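Aminoglycoside N(3)-acetyltransferase (Streptomyces griseus, PDB 7LAP) probably transfers an acetyl group from acetyl-CoA to the 3-amino group of aminoglycoside antibiotics, thereby conferring resistance. Local coordinates at residues G80-P85 / E113-N118; L76-W81 / V139-L144; F44-S49 / G119-A124; A102-F107 / E208-V213. All coordinates share one frame; numbering follows the deposited sequence.

Contact 1 (G80-P85 / E113-N118); sequences GWNDAP and EAEHAN
Asn82 lies with its side-chain amide stacked on the imidazole of His116, the two planes only 16° apart and the two side chains crossing at about a right angle. OD1 of Asn82 sits 3.1 Å above one face of the His116 ring, displaced toward its rim. The same oxygen accepts a hydrogen bond from the backbone, His116 N to Asn82 OD1 at 2.8 Å, the donor standing above the carbonyl plane. With CG anti to its own backbone N (chi1 -163°), Asn82 carries its amide across to this ring, while its CB rests 3.2 Å from Ala114 O. The backbone of Asn82 is held as well: Asn82 N donates to Glu113 O at 2.9 Å, nearly straight at 171°. That carbonyl oxygen also receives a CA-H contact from Trp81 and lies at the edge of the indole.

Glu115 bends back at chi2, bringing OE2 to a weak hydrogen bond with Trp81 N. The carboxylates of Asp83 and Glu113, 4.3 Å apart between Asp83 OD2 and Glu113 OE1, would be expected to repel each other, and Arg120 of the second subunit, salt-bridged to both, probably offsets this; a water also joins Asp83 OD2 to Glu113 N. A tartrate, probably from the crystallisation liquor, lies beside His116. These bonds clasp a type I beta turn, Trp81 to Ala84, against the loop entering helix 120-126, at the subunit interface.

Contact 2 (L76-W81 / V139-L144); sequences LVTCGW and VSLAAL
Ser140 O is gripped by two consecutive backbone amides of the facing chain, Cys79 N at 3.0 Å and Gly80 N at 3.1 Å, both approaching from the same face of its carbonyl plane. This paired grip lies where, of two antiparallel neighbours in the central mixed sheet, strand 74-78 ends and strand 141-145 begins. Cys79 leaves the extended conformation (psi -59°), which turns the next amide, Gly80 N-H, to the same side as its own.

Farther into the sheet the pairing is regular. Val77 and Ala142 form a hydrogen-bonded pair, Val77 N reaching Ala142 O at 2.9 Å and Ala142 N returning a bond to Val77 O. The flanking pairs, Leu76 with Ala143 and Thr78 with Leu141, are non-hydrogen-bonded, and the CA of Leu76 makes a CA-H contact with Ala142 O.

On the face shared by Leu76, Thr78, Leu141 and Ala143, the two branches of Leu141 divide their work. CD1 meets Leu76 CD2 at 4.1 Å, whereas CD2 reaches back to Thr78 CA at 3.7 Å. Helix 148-152 packs on this side through Leu151 and Met152. Val77 and Ala142 face the other way, toward helix 120-126, with Val77 CG2 against the Ala142 methyl.

The side chain of Ser140 is held by Arg133, which also binds Gly80 O. Cys79 points toward the facing strand; with its sulfur anti to the carbonyl carbon (chi1 -71°), SG comes to rest 3.7 Å from Ala142 CB.

Contact 3 (F44-S49 / G119-A124); sequences FHTRLS and GRLPEA
The Phe44 ring meets Leu121 at its edge: CD1 of the leucine lies near the ring plane, 4.0 Å from Phe44 CE2, and the two side chains cross at about a right angle. The second flat group, the guanidinium of Arg120, is approached obliquely by a methyl of Leu48, with Leu48 CD2 3.6 Å from Arg120 NH1. The Arg120 guanidinium is engaged across the dimer by carboxylates of the second subunit, Asp83 among them.

Leu121 is the centre of the contact and touches three residues of segment 44-49. Leu121 CG lies 3.7 Å from Thr46 OG1, and Leu121 CD2 is 3.9 Å from Thr46 CG2. With CG2 anti to the backbone N and OG1 anti to the carbonyl carbon (chi1 -49°), Thr46 turns both branches to the leucine. Leu48 CD1 adds a looser apolar contact with Leu121 CD2 at 4.3 Å.

No direct hydrogen bond joins the segments. A water bridges them instead, accepting from Leu121 N at 2.9 Å and donating to Thr46 O at 3.3 Å, and thereby serves an amide in the first turn of the helix.

Helix 120-126 thus lies by its first turn against the C-terminal end of strand 41-46 and the residues that lead into the short, weakly bonded helix 48-51. Helix 58-69 joins the same cluster, Leu65 touching Phe44 and Ile62 touching Leu121, while Pro122 leans on Val77 of the adjacent strand 74-78.

Contact 4 (A102-F107 / E208-V213); sequences AHHPAF and EQPIEV
Pro210 fits closely against the backbone that follows helix 94-103. Pro210 CG comes to 3.3 Å from Pro105 O and 4.0 Å from His104 CD2, meeting the imidazole obliquely. The imidazole swings out opposite the backbone N (chi1 -163°), which places it beside the proline; its NE2 makes a weak hydrogen bond to Asp83 O. Beyond the pyrrolidine, Pro210 O accepts the single direct hydrogen bond of the contact, from Phe107 N at 2.9 Å and 165°, with the donor tilted from the carbonyl plane. The CA of Ala106 makes a CA-H contact with the same oxygen, and Ala106 CB lies over the next peptide, 3.6 Å from Ile211 C.

Toward Glu212 the contact opens out. There Ala106 CB touches Glu212 CB at 4.0 Å, while the rest of the glutamate runs on extended in an exposed position. A water replaces direct pairing, donating to Phe107 O at 2.9 Å and accepting from Glu212 N at 3.0 Å. The Phe107 ring is directed away from strand 204-213 and meets Trp81 edge-to-face.

The chemistry is therefore that of a loop laid along a strand whose other edge is paired with strand 216-225. Lacking an amide hydrogen, Pro210 can only accept through its backbone, so across these segments the loop is joined by one direct bond, a water and apolar packing rather than by regular sheet pairing.

Contacts 1 and 2 share Gly80 and Trp81, their centres 10 Å apart, so the loop leaving strand 74-78 passes from sheet pairing to the clasp with 113-118. Contact 3, 11 Å from contact 2 between centres, uses the adjacent strand 41-46; contact 1 is nested within the chain loop closed by contact 3, while the segments of contact 4 alternate with those of the others. Contact 4 is more peripheral; Trp81 touching Pro105 and Phe107 ties it to contacts 1 and 2, while contact 3 stays about 9 Å away at the nearest atoms. Contacts 1, 3 and 4 reach the second subunit, contact 3 meeting the partner's contact 1, so loops packed within the chain also line the dimer interface.

Contact 1 (G80-P85 / E113-N118)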
loop_
_atom_site.group_PDB
_atom_site.type_symbol
_atom_site.label_atom_id
_atom_site.label_comp_id
_atom_site.label_asym_id
_atom_site.label_seq_id
_atom_site.Cartn_x
_atom_site.Cartn_y
_atom_site.Cartn_z
ATOM N N GLY B 80 -3.638 -6.984 10.295
ATOM C CA GLY B 80 -3.313 -6.006 11.336
ATOM C C GLY B 80 -3.654 -4.592 10.880
ATOM O O GLY B 80 -4.357 -4.377 9.908
ATOM N N TRP B 81 -3.114 -3.625 11.612
ATOM C CA TRP B 81 -3.425 -2.203 11.419
ATOM C C TRP B 81 -2.135 -1.394 11.501
ATOM O O TRP B 81 -1.551 -1.279 12.586
ATOM C CB TRP B 81 -4.416 -1.721 12.469
ATOM C CG TRP B 81 -4.859 -0.305 12.350
ATOM C CD1 TRP B 81 -4.722 0.530 11.250
ATOM C CD2 TRP B 81 -5.485 0.475 13.373
ATOM N NE1 TRP B 81 -5.219 1.775 11.547
ATOM C CE2 TRP B 81 -5.705 1.766 12.838
ATOM C CE3 TRP B 81 -5.921 0.197 14.682
ATOM C CZ2 TRP B 81 -6.342 2.781 13.568
ATOM C CZ3 TRP B 81 -6.531 1.222 15.420
ATOM C CH2 TRP B 81 -6.735 2.495 14.861
ATOM N N ASN B 82 -1.688 -0.839 10.361
ATOM C CA ASN B 82 -0.399 -0.146 10.331
ATOM C C ASN B 82 -0.384 1.084 11.214
ATOM O O ASN B 82 0.652 1.424 11.787
ATOM C CB ASN B 82 -0.019 0.282 8.915
ATOM C CG ASN B 82 1.449 0.610 8.806
ATOM O OD1 ASN B 82 2.291 -0.285 8.845
ATOM N ND2 ASN B 82 1.774 1.896 8.731
ATOM N N ASP B 83 -1.498 1.787 11.312
ATOM C CA ASP B 83 -1.505 3.086 11.981
ATOM C C ASP B 83 -2.253 3.048 13.310
ATOM O O ASP B 83 -2.856 4.042 13.714
ATOM C CB ASP B 83 -2.097 4.116 11.029
ATOM C CG ASP B 83 -1.317 4.146 9.722
ATOM O OD1 ASP B 83 -0.122 4.415 9.812
ATOM O OD2 ASP B 83 -1.851 3.796 8.649
ATOM N N ALA B 84 -2.215 1.903 13.993
ATOM C CA ALA B 84 -2.784 1.802 15.334
ATOM C C ALA B 84 -1.984 2.661 16.303
ATOM O O ALA B 84 -0.797 2.876 16.098
ATOM C CB ALA B 84 -2.759 0.352 15.802
ATOM N N PRO B 85 -2.607 3.174 17.366
ATOM C CA PRO B 85 -1.826 3.796 18.424
ATOM C C PRO B 85 -0.900 2.764 19.039
ATOM O O PRO B 85 -1.262 1.584 19.141
ATOM C CB PRO B 85 -2.889 4.276 19.432
ATOM C CG PRO B 85 -4.029 3.343 19.238
ATOM C CD PRO B 85 -4.037 3.069 17.733
ATOM N N GLU B 113 -5.160 0.588 6.771
ATOM C CA GLU B 113 -4.187 -0.210 6.040
ATOM C C GLU B 113 -3.621 -1.308 6.902
ATOM O O GLU B 113 -3.468 -1.164 8.124
ATOM C CB GLU B 113 -3.050 0.649 5.502
ATOM C CG GLU B 113 -3.574 1.773 4.699
ATOM C CD GLU B 113 -2.597 2.898 4.571
ATOM O OE1 GLU B 113 -1.368 2.624 4.535
ATOM O OE2 GLU B 113 -3.077 4.055 4.528
ATOM N N ALA B 114 -3.303 -2.415 6.237
ATOM C CA ALA B 114 -2.604 -3.509 6.878
ATOM C C ALA B 114 -1.215 -3.058 7.310
ATOM O O ALA B 114 -0.710 -2.025 6.874
ATOM C CB ALA B 114 -2.487 -4.701 5.941
ATOM N N GLU B 115 -0.620 -3.825 8.220
ATOM C CA GLU B 115 0.738 -3.540 8.656
ATOM C C GLU B 115 1.695 -3.640 7.475
ATOM O O GLU B 115 1.659 -4.614 6.720
ATOM C CB GLU B 115 1.153 -4.512 9.761
ATOM C CG GLU B 115 1.031 -3.912 11.168
ATOM C CD GLU B 115 0.691 -4.933 12.241
ATOM O OE1 GLU B 115 1.356 -5.989 12.298
ATOM O OE2 GLU B 115 -0.227 -4.678 13.053
ATOM N N HIS B 116 2.586 -2.646 7.344
ATOM C CA HIS B 116 3.501 -2.610 6.206
ATOM C C HIS B 116 4.443 -3.802 6.189
ATOM O O HIS B 116 4.844 -4.267 5.110
ATOM C CB HIS B 116 4.302 -1.320 6.224
ATOM C CG HIS B 116 3.485 -0.111 5.911
ATOM N ND1 HIS B 116 2.137 -0.181 5.610
ATOM C CD2 HIS B 116 3.822 1.201 5.848
ATOM C CE1 HIS B 116 1.679 1.035 5.378
ATOM N NE2 HIS B 116 2.683 1.890 5.511
ATOM N N ALA B 117 4.793 -4.324 7.359
ATOM C CA ALA B 117 5.696 -5.467 7.407
ATOM C C ALA B 117 5.109 -6.702 6.730
ATOM O O ALA B 117 5.864 -7.581 6.327
ATOM C CB ALA B 117 6.053 -5.781 8.855
ATOM N N ASN B 118 3.785 -6.805 6.598
ATOM C CA ASN B 118 3.241 -7.969 5.903
ATOM C C ASN B 118 3.362 -7.867 4.380
ATOM O O ASN B 118 3.093 -8.855 3.683
ATOM C CB ASN B 118 1.790 -8.191 6.329
ATOM C CG ASN B 118 1.682 -8.521 7.808
ATOM O OD1 ASN B 118 2.658 -8.973 8.416
ATOM N ND2 ASN B 118 0.531 -8.244 8.406
HETATM O O HOH W 1 -4.562 3.317 8.005
#

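Contact 2 (L76-W81 / V139-L144)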
loop_
_atom_site.group_PDB
_atom_site.type_symbol
_atom_site.label_atom_id
_atom_site.label_comp_id
_atom_site.label_asym_id
_atom_site.label_seq_id
_atom_site.Cartn_x
_atom_site.Cartn_y
_atom_site.Cartn_z
ATOM N N LEU B 76 -6.773 -16.645 2.733
ATOM C CA LEU B 76 -6.685 -15.875 3.957
ATOM C C LEU B 76 -5.330 -15.218 4.151
ATOM O O LEU B 76 -4.338 -15.795 3.810
ATOM C CB LEU B 76 -6.826 -16.797 5.142
ATOM C CG LEU B 76 -8.085 -16.962 5.940
ATOM C CD1 LEU B 76 -8.837 -18.059 5.238
ATOM C CD2 LEU B 76 -7.789 -17.386 7.351
ATOM N N VAL B 77 -5.291 -14.036 4.737
ATOM C CA VAL B 77 -4.025 -13.370 5.031
ATOM C C VAL B 77 -4.118 -12.726 6.402
ATOM O O VAL B 77 -5.203 -12.542 6.951
ATOM C CB VAL B 77 -3.650 -12.276 4.005
ATOM C CG1 VAL B 77 -3.408 -12.894 2.578
ATOM C CG2 VAL B 77 -4.729 -11.234 3.974
ATOM N N THR B 78 -2.969 -12.360 6.949
ATOM C CA THR B 78 -2.953 -11.602 8.184
ATOM C C THR B 78 -2.712 -10.147 7.804
ATOM O O THR B 78 -1.822 -9.863 6.999
ATOM C CB THR B 78 -1.911 -12.151 9.161
ATOM O OG1 THR B 78 -1.845 -11.300 10.300
ATOM C CG2 THR B 78 -0.492 -12.185 8.558
ATOM N N CYS B 79 -3.575 -9.241 8.288
ATOM C CA CYS B 79 -3.499 -7.799 7.986
ATOM C C CYS B 79 -2.971 -6.955 9.144
ATOM O O CYS B 79 -1.968 -6.223 9.007
ATOM C CB CYS B 79 -4.903 -7.268 7.601
ATOM S SG CYS B 79 -5.463 -7.840 6.029
ATOM N N GLY B 80 -3.638 -6.984 10.295
ATOM C CA GLY B 80 -3.313 -6.006 11.336
ATOM C C GLY B 80 -3.654 -4.592 10.880
ATOM O O GLY B 80 -4.357 -4.377 9.908
ATOM N N TRP B 81 -3.114 -3.625 11.612
ATOM C CA TRP B 81 -3.425 -2.203 11.419
ATOM C C TRP B 81 -2.135 -1.394 11.501
ATOM O O TRP B 81 -1.551 -1.279 12.586
ATOM C CB TRP B 81 -4.416 -1.721 12.469
ATOM C CG TRP B 81 -4.859 -0.305 12.350
ATOM C CD1 TRP B 81 -4.722 0.530 11.250
ATOM C CD2 TRP B 81 -5.485 0.475 13.373
ATOM N NE1 TRP B 81 -5.219 1.775 11.547
ATOM C CE2 TRP B 81 -5.705 1.766 12.838
ATOM C CE3 TRP B 81 -5.921 0.197 14.682
ATOM C CZ2 TRP B 81 -6.342 2.781 13.568
ATOM C CZ3 TRP B 81 -6.531 1.222 15.420
ATOM C CH2 TRP B 81 -6.735 2.495 14.861
ATOM N N VAL B 139 -5.199 -7.453 15.306
ATOM C CA VAL B 139 -4.747 -8.646 14.596
ATOM C C VAL B 139 -5.787 -9.108 13.585
ATOM O O VAL B 139 -6.002 -10.316 13.414
ATOM C CB VAL B 139 -4.390 -9.776 15.579
ATOM C CG1 VAL B 139 -3.109 -9.407 16.358
ATOM C CG2 VAL B 139 -5.573 -10.075 16.542
ATOM N N SER B 140 -6.395 -8.153 12.878
ATOM C CA SER B 140 -7.388 -8.483 11.868
ATOM C C SER B 140 -6.785 -9.394 10.805
ATOM O O SER B 140 -5.595 -9.346 10.512
ATOM C CB SER B 140 -7.951 -7.229 11.202
ATOM O OG SER B 140 -6.918 -6.487 10.558
ATOM N N LEU B 141 -7.619 -10.250 10.243
ATOM C CA LEU B 141 -7.247 -11.006 9.065
ATOM C C LEU B 141 -8.105 -10.508 7.920
ATOM O O LEU B 141 -9.021 -9.715 8.109
ATOM C CB LEU B 141 -7.470 -12.508 9.275
ATOM C CG LEU B 141 -6.911 -13.173 10.529
ATOM C CD1 LEU B 141 -6.991 -14.674 10.354
ATOM C CD2 LEU B 141 -5.487 -12.785 10.601
ATOM N N ALA B 142 -7.838 -11.024 6.728
ATOM C CA ALA B 142 -8.783 -10.828 5.649
ATOM C C ALA B 142 -8.889 -12.122 4.870
ATOM O O ALA B 142 -7.965 -12.934 4.876
ATOM C CB ALA B 142 -8.358 -9.680 4.748
ATOM N N ALA B 143 -10.014 -12.295 4.185
ATOM C CA ALA B 143 -10.278 -13.525 3.455
ATOM C C ALA B 143 -11.049 -13.223 2.175
ATOM O O ALA B 143 -11.818 -12.258 2.096
ATOM C CB ALA B 143 -11.072 -14.528 4.318
ATOM N N LEU B 144 -10.900 -14.123 1.203
ATOM C CA LEU B 144 -11.517 -13.985 -0.111
ATOM C C LEU B 144 -11.897 -15.381 -0.573
ATOM O O LEU B 144 -11.024 -16.252 -0.675
ATOM C CB LEU B 144 -10.549 -13.321 -1.125
ATOM C CG LEU B 144 -11.103 -13.113 -2.535
ATOM C CD1 LEU B 144 -12.276 -12.092 -2.540
ATOM C CD2 LEU B 144 -9.994 -12.669 -3.517
#

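Contact 3 (F44-S49 / G119-A124)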
loop_
_atom_site.group_PDB
_atom_site.type_symbol
_atom_site.label_atom_id
_atom_site.label_comp_id
_atom_site.label_asym_id
_atom_site.label_seq_id
_atom_site.Cartn_x
_atom_site.Cartn_y
_atom_site.Cartn_z
ATOM N N PHE B 44 -1.946 -17.532 3.600
ATOM C CA PHE B 44 -0.666 -17.477 2.924
ATOM C C PHE B 44 0.095 -16.214 3.302
ATOM O O PHE B 44 -0.495 -15.150 3.512
ATOM C CB PHE B 44 -0.839 -17.644 1.404
ATOM C CG PHE B 44 -1.491 -16.482 0.699
ATOM C CD1 PHE B 44 -2.854 -16.268 0.771
ATOM C CD2 PHE B 44 -0.720 -15.631 -0.080
ATOM C CE1 PHE B 44 -3.433 -15.187 0.094
ATOM C CE2 PHE B 44 -1.281 -14.566 -0.756
ATOM C CZ PHE B 44 -2.642 -14.332 -0.656
ATOM N N HIS B 45 1.409 -16.397 3.469
ATOM C CA HIS B 45 2.402 -15.378 3.771
ATOM C C HIS B 45 3.369 -15.303 2.598
ATOM O O HIS B 45 3.856 -16.343 2.130
ATOM C CB HIS B 45 3.165 -15.766 5.043
ATOM C CG HIS B 45 2.270 -15.902 6.236
ATOM N ND1 HIS B 45 1.645 -17.090 6.580
ATOM C CD2 HIS B 45 1.848 -14.979 7.136
ATOM C CE1 HIS B 45 0.898 -16.893 7.657
ATOM N NE2 HIS B 45 1.001 -15.623 8.009
ATOM N N THR B 46 3.664 -14.091 2.135
ATOM C CA THR B 46 4.303 -13.903 0.839
ATOM C C THR B 46 5.500 -12.975 0.965
ATOM O O THR B 46 5.410 -11.904 1.583
ATOM C CB THR B 46 3.333 -13.324 -0.189
ATOM O OG1 THR B 46 2.120 -14.068 -0.168
ATOM C CG2 THR B 46 3.972 -13.390 -1.628
ATOM N N ARG B 47 6.605 -13.358 0.333
ATOM C CA ARG B 47 7.698 -12.424 0.074
ATOM C C ARG B 47 7.756 -12.308 -1.448
ATOM O O ARG B 47 8.347 -13.140 -2.142
ATOM C CB ARG B 47 8.995 -12.909 0.721
ATOM C CG ARG B 47 10.166 -11.980 0.535
ATOM C CD ARG B 47 11.233 -12.224 1.614
ATOM N NE ARG B 47 10.751 -11.741 2.901
ATOM C CZ ARG B 47 11.394 -11.919 4.046
ATOM N NH1 ARG B 47 12.541 -12.580 4.055
ATOM N NH2 ARG B 47 10.882 -11.452 5.169
ATOM N N LEU B 48 7.091 -11.276 -1.969
ATOM C CA LEU B 48 6.795 -11.225 -3.391
ATOM C C LEU B 48 8.062 -11.228 -4.248
ATOM O O LEU B 48 8.114 -11.915 -5.267
ATOM C CB LEU B 48 5.937 -9.989 -3.691
ATOM C CG LEU B 48 5.593 -9.678 -5.151
ATOM C CD1 LEU B 48 4.753 -10.818 -5.804
ATOM C CD2 LEU B 48 4.802 -8.348 -5.219
ATOM N N SER B 49 9.088 -10.464 -3.872
ATOM C CA SER B 49 10.293 -10.426 -4.702
ATOM C C SER B 49 11.018 -11.768 -4.749
ATOM O O SER B 49 11.793 -12.012 -5.679
ATOM C CB SER B 49 11.254 -9.349 -4.187
ATOM O OG SER B 49 10.628 -8.091 -4.291
ATOM N N GLY B 119 3.819 -6.734 3.859
ATOM C CA GLY B 119 4.117 -6.628 2.442
ATOM C C GLY B 119 2.858 -6.336 1.655
ATOM O O GLY B 119 1.777 -6.133 2.204
ATOM N N ARG B 120 2.993 -6.308 0.365
ATOM C CA ARG B 120 1.900 -5.991 -0.475
ATOM C C ARG B 120 0.778 -6.988 -0.594
ATOM O O ARG B 120 -0.286 -6.609 -0.955
ATOM C CB ARG B 120 2.401 -5.638 -1.860
ATOM C CG ARG B 120 3.101 -4.317 -1.983
ATOM C CD ARG B 120 3.923 -4.293 -3.252
ATOM N NE ARG B 120 3.091 -3.895 -4.345
ATOM C CZ ARG B 120 3.292 -4.168 -5.613
ATOM N NH1 ARG B 120 4.338 -4.831 -6.009
ATOM N NH2 ARG B 120 2.425 -3.738 -6.479
ATOM N N LEU B 121 1.003 -8.246 -0.318
ATOM C CA LEU B 121 -0.082 -9.183 -0.661
ATOM C C LEU B 121 -1.312 -9.056 0.249
ATOM O O LEU B 121 -2.445 -9.091 -0.258
ATOM C CB LEU B 121 0.401 -10.643 -0.679
ATOM C CG LEU B 121 0.585 -11.244 -2.073
ATOM C CD1 LEU B 121 -0.749 -11.254 -2.854
ATOM C CD2 LEU B 121 1.705 -10.461 -2.841
ATOM N N PRO B 122 -1.164 -8.952 1.584
ATOM C CA PRO B 122 -2.384 -8.795 2.420
ATOM C C PRO B 122 -3.146 -7.530 2.101
ATOM O O PRO B 122 -4.376 -7.522 2.122
ATOM C CB PRO B 122 -1.831 -8.776 3.856
ATOM C CG PRO B 122 -0.565 -9.633 3.750
ATOM C CD PRO B 122 0.027 -9.222 2.408
ATOM N N GLU B 123 -2.440 -6.448 1.776
ATOM C CA GLU B 123 -3.136 -5.218 1.441
ATOM C C GLU B 123 -3.830 -5.332 0.083
ATOM O O GLU B 123 -4.898 -4.748 -0.110
ATOM C CB GLU B 123 -2.151 -4.045 1.488
ATOM C CG GLU B 123 -2.734 -2.730 1.110
ATOM C CD GLU B 123 -3.478 -2.018 2.271
ATOM O OE1 GLU B 123 -3.773 -2.665 3.313
ATOM O OE2 GLU B 123 -3.802 -0.816 2.092
ATOM N N ALA B 124 -3.271 -6.102 -0.851
ATOM C CA ALA B 124 -3.976 -6.345 -2.115
ATOM C C ALA B 124 -5.182 -7.267 -1.914
ATOM O O ALA B 124 -6.260 -7.027 -2.479
ATOM C CB ALA B 124 -3.017 -6.935 -3.177
HETATM O O HOH W 2 3.196 -9.562 1.002
#

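Contact 4 (A102-F107 / E208-V213)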
loop_
_atom_site.group_PDB
_atom_site.type_symbol
_atom_site.label_atom_id
_atom_site.label_comp_id
_atom_site.label_asym_id
_atom_site.label_seq_id
_atom_site.Cartn_x
_atom_site.Cartn_y
_atom_site.Cartn_z
ATOM N N ALA B 102 -7.957 11.688 22.359
ATOM C CA ALA B 102 -9.008 12.537 21.815
ATOM C C ALA B 102 -9.109 12.443 20.293
ATOM O O ALA B 102 -10.199 12.610 19.747
ATOM C CB ALA B 102 -8.766 13.990 22.228
ATOM N N HIS B 103 -8.013 12.174 19.580
ATOM C CA HIS B 103 -8.022 12.379 18.128
ATOM C C HIS B 103 -7.599 11.190 17.274
ATOM O O HIS B 103 -7.760 11.262 16.047
ATOM C CB HIS B 103 -7.129 13.578 17.756
ATOM C CG HIS B 103 -7.532 14.844 18.440
ATOM N ND1 HIS B 103 -8.758 15.438 18.234
ATOM C CD2 HIS B 103 -6.904 15.594 19.374
ATOM C CE1 HIS B 103 -8.860 16.510 18.998
ATOM N NE2 HIS B 103 -7.746 16.630 19.696
ATOM N N HIS B 104 -7.047 10.132 17.848
ATOM C CA HIS B 104 -6.676 8.987 17.023
ATOM C C HIS B 104 -7.920 8.326 16.430
ATOM O O HIS B 104 -8.804 7.903 17.180
ATOM C CB HIS B 104 -5.869 7.968 17.808
ATOM C CG HIS B 104 -5.125 7.005 16.934
ATOM N ND1 HIS B 104 -3.772 7.090 16.723
ATOM C CD2 HIS B 104 -5.559 5.958 16.190
ATOM C CE1 HIS B 104 -3.390 6.114 15.916
ATOM N NE2 HIS B 104 -4.459 5.419 15.572
ATOM N N PRO B 105 -8.026 8.213 15.111
ATOM C CA PRO B 105 -9.246 7.654 14.525
ATOM C C PRO B 105 -9.431 6.178 14.865
ATOM O O PRO B 105 -8.480 5.452 15.166
ATOM C CB PRO B 105 -9.040 7.854 13.020
ATOM C CG PRO B 105 -7.510 7.863 12.856
ATOM C CD PRO B 105 -6.987 8.506 14.107
ATOM N N ALA B 106 -10.690 5.748 14.828
ATOM C CA ALA B 106 -11.029 4.352 15.054
ATOM C C ALA B 106 -10.511 3.469 13.926
ATOM O O ALA B 106 -10.500 3.868 12.754
ATOM C CB ALA B 106 -12.546 4.178 15.125
ATOM N N PHE B 107 -10.154 2.232 14.284
ATOM C CA PHE B 107 -9.965 1.198 13.275
ATOM C C PHE B 107 -11.190 1.110 12.369
ATOM O O PHE B 107 -12.335 1.217 12.824
ATOM C CB PHE B 107 -9.682 -0.153 13.942
ATOM C CG PHE B 107 -9.533 -1.296 12.960
ATOM C CD1 PHE B 107 -8.367 -1.441 12.193
ATOM C CD2 PHE B 107 -10.552 -2.220 12.787
ATOM C CE1 PHE B 107 -8.223 -2.514 11.300
ATOM C CE2 PHE B 107 -10.412 -3.282 11.884
ATOM C CZ PHE B 107 -9.264 -3.426 11.135
ATOM N N GLU B 208 -5.092 -0.598 24.711
ATOM C CA GLU B 208 -6.352 -0.008 24.303
ATOM C C GLU B 208 -6.241 0.426 22.857
ATOM O O GLU B 208 -5.161 0.753 22.383
ATOM C CB GLU B 208 -6.722 1.169 25.177
ATOM C CG GLU B 208 -6.611 0.831 26.632
ATOM C CD GLU B 208 -6.658 2.055 27.493
ATOM O OE1 GLU B 208 -7.661 2.789 27.404
ATOM O OE2 GLU B 208 -5.687 2.289 28.241
ATOM N N GLN B 209 -7.361 0.399 22.150
ATOM C CA GLN B 209 -7.346 0.829 20.764
ATOM C C GLN B 209 -8.737 1.324 20.431
ATOM O O GLN B 209 -9.723 0.816 20.981
ATOM C CB GLN B 209 -6.914 -0.305 19.822
ATOM C CG GLN B 209 -5.388 -0.298 19.546
ATOM C CD GLN B 209 -4.937 -1.497 18.768
ATOM O OE1 GLN B 209 -5.749 -2.191 18.166
ATOM N NE2 GLN B 209 -3.638 -1.747 18.755
ATOM N N PRO B 210 -8.849 2.345 19.586
ATOM C CA PRO B 210 -10.165 2.884 19.243
ATOM C C PRO B 210 -10.823 2.034 18.165
ATOM O O PRO B 210 -10.219 1.734 17.127
ATOM C CB PRO B 210 -9.848 4.294 18.736
ATOM C CG PRO B 210 -8.458 4.182 18.202
ATOM C CD PRO B 210 -7.742 3.145 19.021
ATOM N N ILE B 211 -12.073 1.647 18.425
ATOM C CA ILE B 211 -12.916 0.981 17.448
ATOM C C ILE B 211 -14.210 1.782 17.272
ATOM O O ILE B 211 -14.483 2.757 17.974
ATOM C CB ILE B 211 -13.214 -0.486 17.828
ATOM C CG1 ILE B 211 -13.895 -0.568 19.190
ATOM C CG2 ILE B 211 -11.924 -1.296 17.858
ATOM C CD1 ILE B 211 -14.858 -1.748 19.351
ATOM N N GLU B 212 -14.979 1.364 16.281
ATOM C CA GLU B 212 -16.227 1.994 15.898
ATOM C C GLU B 212 -17.340 0.968 16.101
ATOM O O GLU B 212 -17.372 -0.061 15.413
ATOM C CB GLU B 212 -16.140 2.469 14.450
ATOM C CG GLU B 212 -17.465 2.789 13.822
ATOM C CD GLU B 212 -17.339 3.859 12.768
ATOM O OE1 GLU B 212 -16.439 4.725 12.905
ATOM O OE2 GLU B 212 -18.142 3.841 11.810
ATOM N N VAL B 213 -18.224 1.223 17.065
ATOM C CA VAL B 213 -19.369 0.353 17.331
ATOM C C VAL B 213 -20.618 1.209 17.447
ATOM O O VAL B 213 -20.614 2.227 18.149
ATOM C CB VAL B 213 -19.190 -0.505 18.603
ATOM C CG1 VAL B 213 -18.217 -1.670 18.337
ATOM C CG2 VAL B 213 -18.721 0.344 19.759
HETATM O O HOH W 3 -14.012 -0.591 14.288
#